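Ribokinase (Thermotoga maritima, PDB 1VM7) probably phosphorylates D-ribose at O-5, using ATP and a divalent cation, most likely magnesium, to give D-ribose 5-phosphate. Local coordinates at residues N24-L29 with G104-E109; D32-P37 with T113-I118; I97-P102 with P122-E127. One frame throughout, in Å; residues are numbered along the deposited sequence.

Interaction 1: residues N24-L29 with G104-E109; sequences NIDIVL and GRAFIE
The four-stranded lid sheet of this PfkB-family kinase has as its middle pair the parallel strands 24-29 and 105-109, whose short axes lie 16° apart. The ladder runs from I25 to L29 opposite R105 to E109. The N and O of I25 bond to G104 O and A106 N, the residues before and after its partner R105; those of I27 bond likewise around F107, and L29 N closes the ladder on I108 O. The straightest of these is I108 N to I27 O, with 172° at the hydrogen.

On one face, I27 and F107 extend together from neighbouring strands, and I27 CD1 comes obliquely to F107 CE2 at 3.7 Å. F107 also packs on L29 of the second subunit. On the other face are D26, A106, V28 and I108. N24, I25 and D26 are predicted to bind the substrate. N24 turns its CG away from its own N (chi1 -174°), which swings the amide across to the partner strand, N24 OD1 3.1 Å from R105 C and ND2 3.4 Å from A106 CB. Replacing this asparagine by alanine removes the amide and is likely to leave A106 CB without that neighbour and the predicted sugar site without one of its polar groups. I108 CD1 lies against D26, 3.7 Å from D26 CB, and is 4.1 Å from V28 CG2.

Interaction 2: residues D32-P37 with T113-I118; sequences DHFTKP and TGQNRI
F34 lays its ring against the guanidinium group of R117, with F34 CD1 over the centre of one guanidinium face and 3.7 Å from R117 CZ. The two planes are 39° apart, an inclined overlap and not a parallel stack, and the side chains reach in from opposite ends. R117 CG sits between the backbone N and the carbonyl carbon (chi1 61°), and from there the chain runs extended to NE, carrying the charged end along the ring to T35. F34 and T35 belong to the loop between strands 24-30 and 40-51, so the contact fixes this loop on the lid sheet beside the dimer interface.

The far edge of the ring meets strand 116-121: N116 N lies in the ring plane, 3.7 Å from F34 CZ, while Q115 O approaches the same CZ obliquely at 3.3 Å. The Q115 side chain crosses F34 at about a right angle, its NE2 3.6 Å from F34 CE2.

R117 NH2 donates to T35 O at 2.8 Å, in the carbonyl plane on a lone pair, with 147° at the hydrogen. A water donates to T35 O and accepts from R117 NH1, each at 3.2 Å. E109 takes a salt bridge from R117 NH2 and a hydrogen bond from T35 OG1. Beside I118 a strand of the second subunit continues the sheet, and R117 NH1 of that subunit comes close to R117 NH2 of this chain. The E109 carboxylate and T35 carbonyl would probably offset these like charges; the F34 ring over one face, with the bonds from NH2, probably limits the guanidinium's rotation.

Interaction 3: residues I97-P102 with P122-E127; sequences IRVSLP and PGANAE
The flat groups here are the E127 carboxylate and the P102 carbonyl: methyl L101 CD1 closes on the first, 3.2 Å from E127 OE2, and the A124 N-H meets the second, A124 N lying 2.9 Å from P102 O and tilted 20° from the carbonyl plane. That backbone hydrogen bond is the polar link between the two segments. G123 CA adds a CA-H...O contact to P102 O at 3.5 Å. G123 has positive phi (57°), and a CB on it would run into that oxygen, so the tight approach suits a residue without a side chain.

A chi1 of V99 that sets CG2 toward the turn brings it to A124 CB, 3.5 Å away. L101 crosses E127 at about a right angle, with its CD1 3.4 Å from E127 CG. The bend at chi2 of E127 (-60°) folds the carboxylate back over this leucine. Backbone bonds A126 N to G123 O and E127 N to A124 O wind 124-127 into a 3-10 turn, which presents A124 and E127 to V99 and L101 together.

The turn follows strand 116-121 and is fastened near the predicted sugar site by N125 ND2, which donates to S23 O. Across the contact, 99-102 leads out of strand 93-98, an outermost strand of nine within this chain, where I97 pairs with strand 69-75, and on towards lid strand 105-110; P102 packs on M46 of the second subunit.

In the fold
From the N terminus the segments come in the order 24-29, 32-37, 97-102, 104-109, 113-118 and 122-127, so every pair of contacts crosses and none nests. Interaction 1 closes a long loop that brings strands 24-30 and 105-110 together within the lid. Interaction 2 closes another, tying the loop after the first of these strands to strand 116-121, the last of the lid within this chain; E109 joins the two through R117 and T35. Interaction 3 closes a short excursion of 19 residues holding strands 105-110 and 116-121, and fastens the lid to the edge of the large sheet. Its N125 packs on G104, whereas its centre lies about 28 Å from that of interaction 2. All three touch the second subunit.

Interaction 1: residues N24-L29 with G104-E109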
loop_
_atom_site.group_PDB
_atom_site.type_symbol
_atom_site.label_atom_id
_atom_site.label_comp_id
_atom_site.label_asym_id
_atom_site.label_seq_id
_atom_site.Cartn_x
_atom_site.Cartn_y
_atom_site.Cartn_z
ATOM N N ASN A 24 5.325 10.210 6.696
ATOM C CA ASN A 24 4.973 8.902 6.135
ATOM C C ASN A 24 3.457 8.760 6.183
ATOM O O ASN A 24 2.799 9.280 7.107
ATOM C CB ASN A 24 5.634 7.842 7.030
ATOM C CG ASN A 24 5.501 6.436 6.508
ATOM O OD1 ASN A 24 6.178 6.035 5.531
ATOM N ND2 ASN A 24 4.656 5.633 7.191
ATOM N N ILE A 25 2.901 8.070 5.202
ATOM C CA ILE A 25 1.543 7.579 5.258
ATOM C C ILE A 25 1.647 6.147 5.703
ATOM O O ILE A 25 2.355 5.377 5.061
ATOM C CB ILE A 25 0.926 7.542 3.848
ATOM C CG1 ILE A 25 1.036 8.918 3.201
ATOM C CG2 ILE A 25 -0.521 7.095 3.898
ATOM C CD1 ILE A 25 0.354 10.022 3.973
ATOM N N ASP A 26 0.925 5.779 6.764
ATOM C CA ASP A 26 0.865 4.374 7.181
ATOM C C ASP A 26 -0.387 3.741 6.610
ATOM O O ASP A 26 -1.508 4.155 6.939
ATOM C CB ASP A 26 0.885 4.263 8.698
ATOM C CG ASP A 26 2.229 4.615 9.272
ATOM O OD1 ASP A 26 3.226 4.328 8.619
ATOM O OD2 ASP A 26 2.295 5.141 10.386
ATOM N N ILE A 27 -0.182 2.738 5.762
ATOM C CA ILE A 27 -1.268 2.053 5.071
ATOM C C ILE A 27 -1.465 0.703 5.739
ATOM O O ILE A 27 -0.629 -0.198 5.597
ATOM C CB ILE A 27 -0.995 1.915 3.536
ATOM C CG1 ILE A 27 -0.851 3.303 2.904
ATOM C CG2 ILE A 27 -2.110 1.149 2.833
ATOM C CD1 ILE A 27 -0.021 3.298 1.662
ATOM N N VAL A 28 -2.565 0.572 6.501
ATOM C CA VAL A 28 -2.752 -0.604 7.317
ATOM C C VAL A 28 -3.705 -1.509 6.577
ATOM O O VAL A 28 -4.859 -1.149 6.317
ATOM C CB VAL A 28 -3.292 -0.268 8.723
ATOM C CG1 VAL A 28 -3.488 -1.548 9.547
ATOM C CG2 VAL A 28 -2.328 0.683 9.435
ATOM N N LEU A 29 -3.209 -2.684 6.216
ATOM C CA LEU A 29 -4.033 -3.667 5.538
ATOM C C LEU A 29 -4.340 -4.790 6.541
ATOM O O LEU A 29 -3.476 -5.548 6.927
ATOM C CB LEU A 29 -3.329 -4.201 4.303
ATOM C CG LEU A 29 -2.917 -3.082 3.352
ATOM C CD1 LEU A 29 -1.771 -3.513 2.497
ATOM C CD2 LEU A 29 -4.125 -2.622 2.557
ATOM N N GLY A 104 6.539 9.402 1.254
ATOM C CA GLY A 104 6.961 8.186 1.945
ATOM C C GLY A 104 5.726 7.459 2.464
ATOM O O GLY A 104 4.702 8.106 2.862
ATOM N N ARG A 105 5.791 6.141 2.404
ATOM C CA ARG A 105 4.685 5.288 2.817
ATOM C C ARG A 105 5.160 3.994 3.453
ATOM O O ARG A 105 6.281 3.545 3.214
ATOM C CB ARG A 105 3.723 5.059 1.671
ATOM C CG ARG A 105 4.199 4.345 0.450
ATOM C CD ARG A 105 3.256 4.679 -0.683
ATOM N NE ARG A 105 3.318 6.104 -0.941
ATOM C CZ ARG A 105 2.531 6.807 -1.754
ATOM N NH1 ARG A 105 1.565 6.247 -2.469
ATOM N NH2 ARG A 105 2.733 8.109 -1.854
ATOM N N ALA A 106 4.359 3.462 4.337
ATOM C CA ALA A 106 4.661 2.179 4.963
ATOM C C ALA A 106 3.421 1.319 4.765
ATOM O O ALA A 106 2.275 1.766 4.977
ATOM C CB ALA A 106 4.994 2.343 6.408
ATOM N N PHE A 107 3.651 0.100 4.304
ATOM C CA PHE A 107 2.573 -0.854 4.038
ATOM C C PHE A 107 2.592 -1.896 5.136
ATOM O O PHE A 107 3.523 -2.717 5.211
ATOM C CB PHE A 107 2.783 -1.525 2.705
ATOM C CG PHE A 107 2.814 -0.569 1.570
ATOM C CD1 PHE A 107 4.008 0.027 1.180
ATOM C CD2 PHE A 107 1.658 -0.234 0.900
ATOM C CE1 PHE A 107 4.035 0.909 0.120
ATOM C CE2 PHE A 107 1.699 0.645 -0.188
ATOM C CZ PHE A 107 2.877 1.211 -0.565
ATOM N N ILE A 108 1.573 -1.839 5.985
ATOM C CA ILE A 108 1.553 -2.573 7.230
ATOM C C ILE A 108 0.481 -3.643 7.112
ATOM O O ILE A 108 -0.708 -3.345 7.029
ATOM C CB ILE A 108 1.251 -1.653 8.449
ATOM C CG1 ILE A 108 2.230 -0.475 8.520
ATOM C CG2 ILE A 108 1.253 -2.487 9.772
ATOM C CD1 ILE A 108 1.771 0.686 9.380
ATOM N N GLU A 109 0.904 -4.898 7.081
ATOM C CA GLU A 109 -0.040 -6.026 7.007
ATOM C C GLU A 109 -0.242 -6.539 8.403
ATOM O O GLU A 109 0.716 -6.915 9.028
ATOM C CB GLU A 109 0.502 -7.113 6.076
ATOM C CG GLU A 109 -0.384 -8.346 5.930
ATOM C CD GLU A 109 0.139 -9.367 4.893
ATOM O OE1 GLU A 109 1.200 -9.142 4.254
ATOM O OE2 GLU A 109 -0.542 -10.394 4.709
#

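Interaction 2: residues D32-P37 with T113-I118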
loop_
_atom_site.group_PDB
_atom_site.type_symbol
_atom_site.label_atom_id
_atom_site.label_comp_id
_atom_site.label_asym_id
_atom_site.label_seq_id
_atom_site.Cartn_x
_atom_site.Cartn_y
_atom_site.Cartn_z
ATOM N N ASP A 32 -6.837 -11.727 7.326
ATOM C CA ASP A 32 -7.098 -12.871 8.197
ATOM C C ASP A 32 -5.779 -13.482 8.696
ATOM O O ASP A 32 -5.560 -13.694 9.884
ATOM C CB ASP A 32 -7.902 -13.919 7.445
ATOM C CG ASP A 32 -8.095 -15.175 8.237
ATOM O OD1 ASP A 32 -8.922 -15.173 9.174
ATOM O OD2 ASP A 32 -7.388 -16.162 7.930
ATOM N N HIS A 33 -4.889 -13.732 7.761
ATOM C CA HIS A 33 -3.641 -14.399 8.063
ATOM C C HIS A 33 -2.594 -13.702 7.223
ATOM O O HIS A 33 -2.933 -12.990 6.249
ATOM C CB HIS A 33 -3.752 -15.906 7.725
ATOM C CG HIS A 33 -4.238 -16.169 6.330
ATOM N ND1 HIS A 33 -5.571 -16.339 6.024
ATOM C CD2 HIS A 33 -3.569 -16.228 5.155
ATOM C CE1 HIS A 33 -5.703 -16.503 4.717
ATOM N NE2 HIS A 33 -4.499 -16.446 4.167
ATOM N N PHE A 34 -1.338 -13.848 7.605
ATOM C CA PHE A 34 -0.284 -13.274 6.802
ATOM C C PHE A 34 -0.328 -13.918 5.423
ATOM O O PHE A 34 -0.323 -15.149 5.292
ATOM C CB PHE A 34 1.090 -13.457 7.455
ATOM C CG PHE A 34 1.353 -12.493 8.592
ATOM C CD1 PHE A 34 1.392 -11.133 8.362
ATOM C CD2 PHE A 34 1.566 -12.960 9.890
ATOM C CE1 PHE A 34 1.625 -10.244 9.395
ATOM C CE2 PHE A 34 1.815 -12.086 10.914
ATOM C CZ PHE A 34 1.839 -10.718 10.667
ATOM N N THR A 35 -0.326 -13.083 4.396
ATOM C CA THR A 35 -0.334 -13.566 3.031
ATOM C C THR A 35 0.932 -14.389 2.747
ATOM O O THR A 35 2.055 -13.964 3.016
ATOM C CB THR A 35 -0.500 -12.433 2.010
ATOM O OG1 THR A 35 -1.518 -11.530 2.452
ATOM C CG2 THR A 35 -0.885 -12.984 0.606
ATOM N N LYS A 36 0.728 -15.599 2.238
ATOM C CA LYS A 36 1.809 -16.488 1.931
ATOM C C LYS A 36 2.406 -16.157 0.544
ATOM O O LYS A 36 1.726 -15.580 -0.298
ATOM C CB LYS A 36 1.269 -17.924 1.923
ATOM C CG LYS A 36 0.633 -18.385 3.238
ATOM C CD LYS A 36 0.092 -19.792 3.143
ATOM C CE LYS A 36 -1.206 -19.812 2.335
ATOM N NZ LYS A 36 -2.324 -18.906 2.861
ATOM N N PRO A 37 3.680 -16.518 0.296
ATOM C CA PRO A 37 4.198 -16.404 -1.069
ATOM C C PRO A 37 3.275 -17.101 -2.084
ATOM O O PRO A 37 2.815 -18.218 -1.844
ATOM C CB PRO A 37 5.543 -17.109 -0.976
ATOM C CG PRO A 37 5.966 -16.809 0.501
ATOM C CD PRO A 37 4.695 -17.034 1.232
ATOM N N THR A 113 -4.607 -11.661 14.689
ATOM C CA THR A 113 -4.038 -11.704 16.041
ATOM C C THR A 113 -3.459 -10.324 16.391
ATOM O O THR A 113 -3.151 -10.052 17.535
ATOM C CB THR A 113 -2.936 -12.832 16.163
ATOM O OG1 THR A 113 -1.713 -12.434 15.522
ATOM C CG2 THR A 113 -3.396 -14.141 15.499
ATOM N N GLY A 114 -3.292 -9.454 15.390
ATOM C CA GLY A 114 -2.730 -8.138 15.643
ATOM C C GLY A 114 -1.231 -8.086 15.393
ATOM O O GLY A 114 -0.623 -7.018 15.472
ATOM N N GLN A 115 -0.643 -9.234 15.059
ATOM C CA GLN A 115 0.744 -9.265 14.648
ATOM C C GLN A 115 0.816 -8.625 13.290
ATOM O O GLN A 115 -0.103 -8.789 12.467
ATOM C CB GLN A 115 1.331 -10.707 14.614
ATOM C CG GLN A 115 2.823 -10.687 14.219
ATOM C CD GLN A 115 3.587 -11.984 14.404
ATOM O OE1 GLN A 115 4.780 -11.947 14.730
ATOM N NE2 GLN A 115 2.923 -13.135 14.197
ATOM N N ASN A 116 1.904 -7.906 13.037
ATOM C CA ASN A 116 2.060 -7.183 11.785
ATOM C C ASN A 116 3.449 -7.386 11.172
ATOM O O ASN A 116 4.369 -7.925 11.808
ATOM C CB ASN A 116 1.742 -5.678 11.994
ATOM C CG ASN A 116 2.885 -4.909 12.680
ATOM O OD1 ASN A 116 4.070 -5.086 12.356
ATOM N ND2 ASN A 116 2.525 -4.030 13.614
ATOM N N ARG A 117 3.565 -6.959 9.918
ATOM C CA ARG A 117 4.869 -6.770 9.260
ATOM C C ARG A 117 4.717 -5.609 8.308
ATOM O O ARG A 117 3.593 -5.247 7.963
ATOM C CB ARG A 117 5.311 -8.023 8.492
ATOM C CG ARG A 117 4.348 -8.410 7.389
ATOM C CD ARG A 117 4.796 -9.640 6.692
ATOM N NE ARG A 117 3.800 -10.101 5.744
ATOM C CZ ARG A 117 3.609 -11.379 5.441
ATOM N NH1 ARG A 117 4.332 -12.335 6.033
ATOM N NH2 ARG A 117 2.646 -11.716 4.595
ATOM N N ILE A 118 5.844 -5.033 7.907
ATOM C CA ILE A 118 5.870 -3.692 7.329
ATOM C C ILE A 118 6.883 -3.623 6.183
ATOM O O ILE A 118 8.055 -4.026 6.333
ATOM C CB ILE A 118 6.252 -2.650 8.417
ATOM C CG1 ILE A 118 5.346 -2.759 9.642
ATOM C CG2 ILE A 118 6.189 -1.271 7.908
ATOM C CD1 ILE A 118 5.555 -1.594 10.663
HETATM O O HOH W 1 3.542 -15.370 5.451
#

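Interaction 3: residues I97-P102 with P122-E127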
loop_
_atom_site.group_PDB
_atom_site.type_symbol
_atom_site.label_atom_id
_atom_site.label_comp_id
_atom_site.label_asym_id
_atom_site.label_seq_id
_atom_site.Cartn_x
_atom_site.Cartn_y
_atom_site.Cartn_z
ATOM N N ILE A 97 8.637 20.589 2.039
ATOM C CA ILE A 97 9.191 20.717 0.709
ATOM C C ILE A 97 8.603 19.617 -0.157
ATOM O O ILE A 97 8.669 18.456 0.220
ATOM C CB ILE A 97 10.715 20.510 0.742
ATOM C CG1 ILE A 97 11.403 21.631 1.514
ATOM C CG2 ILE A 97 11.314 20.402 -0.690
ATOM C CD1 ILE A 97 12.847 21.275 1.879
ATOM N N ARG A 98 8.060 19.974 -1.317
ATOM C CA ARG A 98 7.479 18.993 -2.222
ATOM C C ARG A 98 8.486 18.566 -3.249
ATOM O O ARG A 98 9.201 19.398 -3.757
ATOM C CB ARG A 98 6.261 19.579 -2.920
ATOM C CG ARG A 98 5.269 20.151 -1.929
ATOM C CD ARG A 98 3.972 20.480 -2.586
ATOM N NE ARG A 98 3.098 19.326 -2.589
ATOM C CZ ARG A 98 1.815 19.370 -2.920
ATOM N NH1 ARG A 98 1.246 20.520 -3.314
ATOM N NH2 ARG A 98 1.111 18.252 -2.878
ATOM N N VAL A 99 8.571 17.260 -3.511
ATOM C CA VAL A 99 9.506 16.715 -4.501
ATOM C C VAL A 99 8.724 15.784 -5.389
ATOM O O VAL A 99 7.568 15.479 -5.088
ATOM C CB VAL A 99 10.716 15.994 -3.839
ATOM C CG1 VAL A 99 11.546 16.999 -3.052
ATOM C CG2 VAL A 99 10.277 14.834 -2.899
ATOM N N SER A 100 9.321 15.334 -6.483
ATOM C CA SER A 100 8.602 14.500 -7.452
ATOM C C SER A 100 8.536 12.990 -7.109
ATOM O O SER A 100 7.896 12.218 -7.814
ATOM C CB SER A 100 9.219 14.673 -8.841
ATOM O OG SER A 100 10.489 14.069 -8.835
ATOM N N LEU A 101 9.152 12.559 -6.011
ATOM C CA LEU A 101 9.027 11.169 -5.606
ATOM C C LEU A 101 7.682 10.997 -4.891
ATOM O O LEU A 101 7.101 11.976 -4.427
ATOM C CB LEU A 101 10.174 10.768 -4.693
ATOM C CG LEU A 101 11.585 10.580 -5.279
ATOM C CD1 LEU A 101 12.496 10.062 -4.169
ATOM C CD2 LEU A 101 11.644 9.591 -6.427
ATOM N N PRO A 102 7.164 9.758 -4.813
ATOM C CA PRO A 102 5.972 9.587 -3.989
ATOM C C PRO A 102 6.269 9.921 -2.544
ATOM O O PRO A 102 7.373 9.694 -2.073
ATOM C CB PRO A 102 5.639 8.092 -4.152
ATOM C CG PRO A 102 6.269 7.724 -5.469
ATOM C CD PRO A 102 7.570 8.480 -5.417
ATOM N N PRO A 122 10.704 4.711 1.573
ATOM C CA PRO A 122 11.052 6.057 2.023
ATOM C C PRO A 122 10.570 7.193 1.154
ATOM O O PRO A 122 10.125 8.218 1.671
ATOM C CB PRO A 122 12.564 6.020 2.113
ATOM C CG PRO A 122 12.886 4.590 2.315
ATOM C CD PRO A 122 11.875 3.825 1.543
ATOM N N GLY A 123 10.696 7.018 -0.139
ATOM C CA GLY A 123 10.204 7.977 -1.096
ATOM C C GLY A 123 10.811 9.335 -0.848
ATOM O O GLY A 123 12.038 9.467 -0.678
ATOM N N ALA A 124 9.927 10.330 -0.785
ATOM C CA ALA A 124 10.300 11.727 -0.632
ATOM C C ALA A 124 11.230 11.972 0.559
ATOM O O ALA A 124 12.069 12.854 0.498
ATOM C CB ALA A 124 9.037 12.583 -0.502
ATOM N N ASN A 125 11.109 11.185 1.626
ATOM C CA ASN A 125 11.996 11.358 2.788
ATOM C C ASN A 125 13.485 11.244 2.445
ATOM O O ASN A 125 14.308 11.918 3.033
ATOM C CB ASN A 125 11.634 10.386 3.911
ATOM C CG ASN A 125 10.260 10.663 4.495
ATOM O OD1 ASN A 125 9.994 11.747 5.001
ATOM N ND2 ASN A 125 9.386 9.691 4.405
ATOM N N ALA A 126 13.802 10.422 1.449
ATOM C CA ALA A 126 15.170 10.202 1.020
ATOM C C ALA A 126 15.737 11.400 0.255
ATOM O O ALA A 126 16.933 11.466 0.004
ATOM C CB ALA A 126 15.237 8.926 0.165
ATOM N N GLU A 127 14.876 12.334 -0.128
ATOM C CA GLU A 127 15.295 13.494 -0.860
ATOM C C GLU A 127 15.652 14.660 0.029
ATOM O O GLU A 127 16.100 15.680 -0.467
ATOM C CB GLU A 127 14.194 13.893 -1.826
ATOM C CG GLU A 127 13.860 12.822 -2.832
ATOM C CD GLU A 127 15.046 12.421 -3.709
ATOM O OE1 GLU A 127 15.554 13.250 -4.522
ATOM O OE2 GLU A 127 15.451 11.239 -3.606
#